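Local coordinates for protein nicotinate-nucleotide pyrophosphorylase (Francisella tularensis subsp. tularensis, PDB 3TQV) that probably converts quinolinate and phosphoribosyl pyrophosphate into nicotinate mononucleotide, carbon dioxide and diphosphate, a step of NAD biosynthesis, at residues E55-I68 and T109-T122. Residues are numbered along the deposited sequence; the frame is centred on the assembly and turned at random.
Sequences EMILCGQDFANEVI and TILNFIQMLSGTAT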
loop_
_atom_site.group_PDB
_atom_site.type_symbol
_atom_site.label_atom_id
_atom_site.label_comp_id
_atom_site.label_asym_id
_atom_site.label_seq_id
_atom_site.Cartn_x
_atom_site.Cartn_y
_atom_site.Cartn_z
ATOM N N GLU B 55 -9.554 1.479 -17.351
ATOM C CA GLU B 55 -10.444 2.509 -16.821
ATOM C C GLU B 55 -10.107 2.741 -15.361
ATOM O O GLU B 55 -9.732 1.806 -14.644
ATOM C CB GLU B 55 -11.901 2.081 -16.971
ATOM C CG GLU B 55 -12.941 3.148 -16.662
ATOM C CD GLU B 55 -14.352 2.649 -16.950
ATOM O OE1 GLU B 55 -15.138 2.478 -15.997
ATOM O OE2 GLU B 55 -14.657 2.411 -18.138
HETATM N N MSE B 56 -10.235 3.985 -14.911
HETATM C CA MSE B 56 -9.742 4.324 -13.590
HETATM C C MSE B 56 -10.277 5.646 -13.095
HETATM O O MSE B 56 -10.666 6.496 -13.885
HETATM C CB MSE B 56 -8.221 4.380 -13.624
HETATM C CG MSE B 56 -7.684 5.404 -14.601
HETATM SE SE MSE B 56 -6.762 6.876 -13.710
HETATM C CE MSE B 56 -5.048 6.035 -13.346
ATOM N N ILE B 57 -10.297 5.797 -11.770
ATOM C CA ILE B 57 -10.550 7.083 -11.123
ATOM C C ILE B 57 -9.219 7.702 -10.742
ATOM O O ILE B 57 -8.517 7.197 -9.869
ATOM C CB ILE B 57 -11.414 6.944 -9.859
ATOM C CG1 ILE B 57 -12.745 6.249 -10.175
ATOM C CG2 ILE B 57 -11.675 8.312 -9.251
ATOM C CD1 ILE B 57 -13.642 7.032 -11.150
ATOM N N LEU B 58 -8.867 8.787 -11.417
ATOM C CA LEU B 58 -7.614 9.478 -11.176
ATOM C C LEU B 58 -7.525 10.080 -9.786
ATOM O O LEU B 58 -8.479 10.677 -9.271
ATOM C CB LEU B 58 -7.408 10.576 -12.218
ATOM C CG LEU B 58 -6.249 11.576 -12.027
ATOM C CD1 LEU B 58 -4.910 10.852 -11.819
ATOM C CD2 LEU B 58 -6.168 12.536 -13.221
ATOM N N CYS B 59 -6.350 9.913 -9.193
ATOM C CA CYS B 59 -5.993 10.525 -7.922
ATOM C C CYS B 59 -4.461 10.611 -7.854
ATOM O O CYS B 59 -3.753 9.648 -8.158
ATOM C CB CYS B 59 -6.569 9.716 -6.764
ATOM S SG CYS B 59 -6.384 10.499 -5.150
ATOM N N GLY B 60 -3.939 11.775 -7.497
ATOM C CA GLY B 60 -2.498 11.933 -7.442
ATOM C C GLY B 60 -1.897 13.163 -8.096
ATOM O O GLY B 60 -0.699 13.389 -7.963
ATOM N N GLN B 61 -2.709 13.948 -8.802
ATOM C CA GLN B 61 -2.258 15.231 -9.359
ATOM C C GLN B 61 -1.260 15.976 -8.470
ATOM O O GLN B 61 -0.124 16.225 -8.886
ATOM C CB GLN B 61 -3.446 16.142 -9.663
ATOM C CG GLN B 61 -4.020 15.941 -11.063
ATOM C CD GLN B 61 -5.127 16.933 -11.400
ATOM O OE1 GLN B 61 -5.022 17.687 -12.365
ATOM N NE2 GLN B 61 -6.190 16.924 -10.612
ATOM N N ASP B 62 -1.692 16.320 -7.255
ATOM C CA ASP B 62 -0.850 17.043 -6.292
ATOM C C ASP B 62 0.537 16.452 -6.069
ATOM O O ASP B 62 1.521 17.184 -6.015
ATOM C CB ASP B 62 -1.539 17.153 -4.931
ATOM C CG ASP B 62 -2.744 18.032 -4.968
ATOM O OD1 ASP B 62 -2.826 18.865 -5.891
ATOM O OD2 ASP B 62 -3.606 17.893 -4.077
ATOM N N PHE B 63 0.611 15.136 -5.903
ATOM C CA PHE B 63 1.904 14.473 -5.730
ATOM C C PHE B 63 2.780 14.572 -6.976
ATOM O O PHE B 63 3.909 15.057 -6.918
ATOM C CB PHE B 63 1.720 13.005 -5.305
ATOM C CG PHE B 63 1.066 12.848 -3.957
ATOM C CD1 PHE B 63 1.832 12.774 -2.809
ATOM C CD2 PHE B 63 -0.316 12.802 -3.840
ATOM C CE1 PHE B 63 1.247 12.646 -1.565
ATOM C CE2 PHE B 63 -0.910 12.663 -2.595
ATOM C CZ PHE B 63 -0.119 12.586 -1.454
ATOM N N ALA B 64 2.256 14.103 -8.099
ATOM C CA ALA B 64 2.965 14.206 -9.369
ATOM C C ALA B 64 3.500 15.618 -9.540
ATOM O O ALA B 64 4.684 15.813 -9.782
ATOM C CB ALA B 64 2.049 13.860 -10.497
ATOM N N ASN B 65 2.617 16.603 -9.398
ATOM C CA ASN B 65 3.011 18.003 -9.429
ATOM C C ASN B 65 4.182 18.285 -8.492
ATOM O O ASN B 65 5.109 19.027 -8.838
ATOM C CB ASN B 65 1.829 18.899 -9.046
ATOM C CG ASN B 65 0.788 19.031 -10.164
ATOM O OD1 ASN B 65 1.024 18.644 -11.309
ATOM N ND2 ASN B 65 -0.367 19.595 -9.827
ATOM N N GLU B 66 4.135 17.698 -7.298
ATOM C CA GLU B 66 5.128 18.006 -6.290
ATOM C C GLU B 66 6.455 17.346 -6.626
ATOM O O GLU B 66 7.518 17.920 -6.370
ATOM C CB GLU B 66 4.627 17.634 -4.893
ATOM C CG GLU B 66 5.585 17.970 -3.743
ATOM C CD GLU B 66 6.125 19.391 -3.811
ATOM O OE1 GLU B 66 5.529 20.238 -4.524
ATOM O OE2 GLU B 66 7.151 19.662 -3.149
ATOM N N VAL B 67 6.393 16.155 -7.222
ATOM C CA VAL B 67 7.587 15.502 -7.759
ATOM C C VAL B 67 8.262 16.391 -8.798
ATOM O O VAL B 67 9.445 16.699 -8.679
ATOM C CB VAL B 67 7.270 14.129 -8.392
ATOM C CG1 VAL B 67 8.526 13.503 -8.970
ATOM C CG2 VAL B 67 6.627 13.196 -7.380
ATOM N N ILE B 68 7.520 16.802 -9.824
ATOM C CA ILE B 68 8.059 17.742 -10.816
ATOM C C ILE B 68 8.744 18.923 -10.131
ATOM O O ILE B 68 9.929 19.198 -10.350
ATOM C CB ILE B 68 6.956 18.308 -11.743
ATOM C CG1 ILE B 68 6.479 17.238 -12.707
ATOM C CG2 ILE B 68 7.462 19.502 -12.536
ATOM C CD1 ILE B 68 7.496 16.140 -12.906
ATOM N N THR B 109 8.683 7.521 -9.675
ATOM C CA THR B 109 8.062 8.156 -8.518
ATOM C C THR B 109 6.691 8.715 -8.880
ATOM O O THR B 109 5.716 8.444 -8.204
ATOM C CB THR B 109 8.957 9.284 -7.910
ATOM O OG1 THR B 109 10.276 8.791 -7.645
ATOM C CG2 THR B 109 8.371 9.808 -6.614
ATOM N N ILE B 110 6.605 9.494 -9.949
ATOM C CA ILE B 110 5.305 10.030 -10.361
ATOM C C ILE B 110 4.251 8.935 -10.476
ATOM O O ILE B 110 3.196 8.991 -9.834
ATOM C CB ILE B 110 5.357 10.743 -11.715
ATOM C CG1 ILE B 110 6.178 12.028 -11.613
ATOM C CG2 ILE B 110 3.956 11.058 -12.178
ATOM C CD1 ILE B 110 6.238 12.821 -12.934
ATOM N N LEU B 111 4.522 7.930 -11.297
ATOM C CA LEU B 111 3.475 6.963 -11.531
ATOM C C LEU B 111 3.274 5.973 -10.382
ATOM O O LEU B 111 2.219 5.351 -10.273
ATOM C CB LEU B 111 3.541 6.341 -12.935
ATOM C CG LEU B 111 4.592 5.418 -13.516
ATOM C CD1 LEU B 111 3.994 4.036 -13.667
ATOM C CD2 LEU B 111 4.976 5.958 -14.874
ATOM N N ASN B 112 4.249 5.880 -9.484
ATOM C CA ASN B 112 4.031 5.137 -8.243
ATOM C C ASN B 112 3.000 5.790 -7.327
ATOM O O ASN B 112 2.333 5.114 -6.546
ATOM C CB ASN B 112 5.334 4.917 -7.481
ATOM C CG ASN B 112 6.104 3.726 -7.993
ATOM O OD1 ASN B 112 7.267 3.531 -7.650
ATOM N ND2 ASN B 112 5.464 2.929 -8.835
ATOM N N PHE B 113 2.871 7.107 -7.407
ATOM C CA PHE B 113 1.824 7.776 -6.645
ATOM C C PHE B 113 0.451 7.683 -7.314
ATOM O O PHE B 113 -0.563 7.454 -6.645
ATOM C CB PHE B 113 2.179 9.232 -6.365
ATOM C CG PHE B 113 3.057 9.423 -5.164
ATOM C CD1 PHE B 113 4.410 9.650 -5.311
ATOM C CD2 PHE B 113 2.522 9.396 -3.891
ATOM C CE1 PHE B 113 5.206 9.853 -4.224
ATOM C CE2 PHE B 113 3.323 9.602 -2.789
ATOM C CZ PHE B 113 4.665 9.827 -2.952
ATOM N N ILE B 114 0.412 7.852 -8.628
ATOM C CA ILE B 114 -0.860 7.757 -9.328
ATOM C C ILE B 114 -1.370 6.320 -9.258
ATOM O O ILE B 114 -2.530 6.097 -8.935
ATOM C CB ILE B 114 -0.763 8.231 -10.800
ATOM C CG1 ILE B 114 0.120 9.467 -10.909
ATOM C CG2 ILE B 114 -2.127 8.556 -11.344
ATOM C CD1 ILE B 114 -0.214 10.526 -9.914
ATOM N N GLN B 115 -0.501 5.353 -9.548
ATOM C CA GLN B 115 -0.863 3.932 -9.494
ATOM C C GLN B 115 -1.636 3.618 -8.246
ATOM O O GLN B 115 -2.661 2.940 -8.266
ATOM C CB GLN B 115 0.387 3.082 -9.370
ATOM C CG GLN B 115 1.075 2.745 -10.630
ATOM C CD GLN B 115 2.371 2.051 -10.340
ATOM O OE1 GLN B 115 2.710 1.790 -9.178
ATOM N NE2 GLN B 115 3.114 1.749 -11.389
HETATM N N MSE B 116 -1.074 4.090 -7.147
HETATM C CA MSE B 116 -1.516 3.714 -5.835
HETATM C C MSE B 116 -2.830 4.396 -5.503
HETATM O O MSE B 116 -3.844 3.736 -5.260
HETATM C CB MSE B 116 -0.452 4.107 -4.826
HETATM C CG MSE B 116 -0.721 3.584 -3.447
HETATM SE SE MSE B 116 0.232 4.636 -2.147
HETATM C CE MSE B 116 -0.732 4.044 -0.561
ATOM N N LEU B 117 -2.801 5.724 -5.511
ATOM C CA LEU B 117 -3.950 6.521 -5.109
ATOM C C LEU B 117 -5.119 6.344 -6.054
ATOM O O LEU B 117 -6.268 6.294 -5.620
ATOM C CB LEU B 117 -3.560 7.995 -4.991
ATOM C CG LEU B 117 -2.454 8.197 -3.945
ATOM C CD1 LEU B 117 -1.895 9.613 -3.969
ATOM C CD2 LEU B 117 -2.949 7.817 -2.552
ATOM N N SER B 118 -4.833 6.239 -7.345
ATOM C CA SER B 118 -5.894 6.005 -8.309
ATOM C C SER B 118 -6.409 4.606 -8.063
ATOM O O SER B 118 -7.586 4.313 -8.276
ATOM C CB SER B 118 -5.377 6.129 -9.738
ATOM O OG SER B 118 -4.833 7.407 -9.975
ATOM N N GLY B 119 -5.517 3.735 -7.613
ATOM C CA GLY B 119 -5.916 2.394 -7.251
ATOM C C GLY B 119 -6.977 2.474 -6.171
ATOM O O GLY B 119 -8.110 2.003 -6.347
ATOM N N THR B 120 -6.600 3.082 -5.052
ATOM C CA THR B 120 -7.524 3.286 -3.960
ATOM C C THR B 120 -8.824 3.938 -4.400
ATOM O O THR B 120 -9.897 3.490 -4.001
ATOM C CB THR B 120 -6.895 4.078 -2.817
ATOM O OG1 THR B 120 -5.915 3.260 -2.174
ATOM C CG2 THR B 120 -7.966 4.477 -1.778
ATOM N N ALA B 121 -8.749 4.983 -5.217
ATOM C CA ALA B 121 -9.974 5.676 -5.645
ATOM C C ALA B 121 -10.852 4.754 -6.473
ATOM O O ALA B 121 -12.059 4.690 -6.275
ATOM C CB ALA B 121 -9.654 6.949 -6.415
ATOM N N THR B 122 -10.232 4.023 -7.386
ATOM C CA THR B 122 -10.936 3.087 -8.264
ATOM C C THR B 122 -11.626 1.925 -7.517
ATOM O O THR B 122 -12.729 1.505 -7.891
ATOM C CB THR B 122 -9.968 2.552 -9.350
ATOM O OG1 THR B 122 -9.366 3.669 -10.027
ATOM C CG2 THR B 122 -10.677 1.632 -10.355
#
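Ile57, Cys59 and Ala64 follow the flank of the long helix 100-130 in the N-terminal domain of this quinolinate phosphoribosyltransferase, where the short strand 56-57 leads through a loop into helix 61-71 and the whole stretch runs antiparallel to helix 100-130 (171° between 61-68 and 109-122, closest approach of their axes 8.8 Å). Along the helical half, the Phe63 and Phe113 rings lie nearly parallel (12° between planes) but slid so far apart that they barely overlap; Phe63 CB instead sits over the Phe113 face as a CH-pi contact, 4.2 Å from the ring centroid. Leu117 CD1 meets the CD2-CE2 side of the Phe63 ring, approaching it obliquely. Beside this pair, the small Ala64 CB methyl fits between Ile110 CG2 and Ile114 CD1. Ile110 then spreads over the next turn, its CG1 against Val67 CG1 and its CD1 methyl touching Ile68 CD1 at 3.5 Å, the two side chains crossing obliquely, while Val67 CG2 leans on Thr109 CG2. Gly60, the N-cap of helix 61-71, leaves a hollow taken by Ile114 CD1, which lies 3.5 Å from Gly60 O; the backbone NH of Gly60 bonds to Asp83. The other branch of Ile114, CG2, meets Leu58 CD1. In the extended half Ala121 CB is a small knob under Ile57 CG2, and Cys59 SG, anti to its own N, comes against Leu117 CB; the Cys59 side chain also touches helix 149-159. Two helix hydroxyls grip the backbone of strand and loop: Ser118 OG accepts from Cys59 N (3.0 Å), and the methyl end of selenomethionine Met56 packs on Ser118 CB. One turn on, Thr122 OG1 accepts a nearly straight bond from Ile57 N (2.9 Å, 165°) and donates to Ser118 O, which Thr122 N reaches from the opposite face of the carbonyl plane.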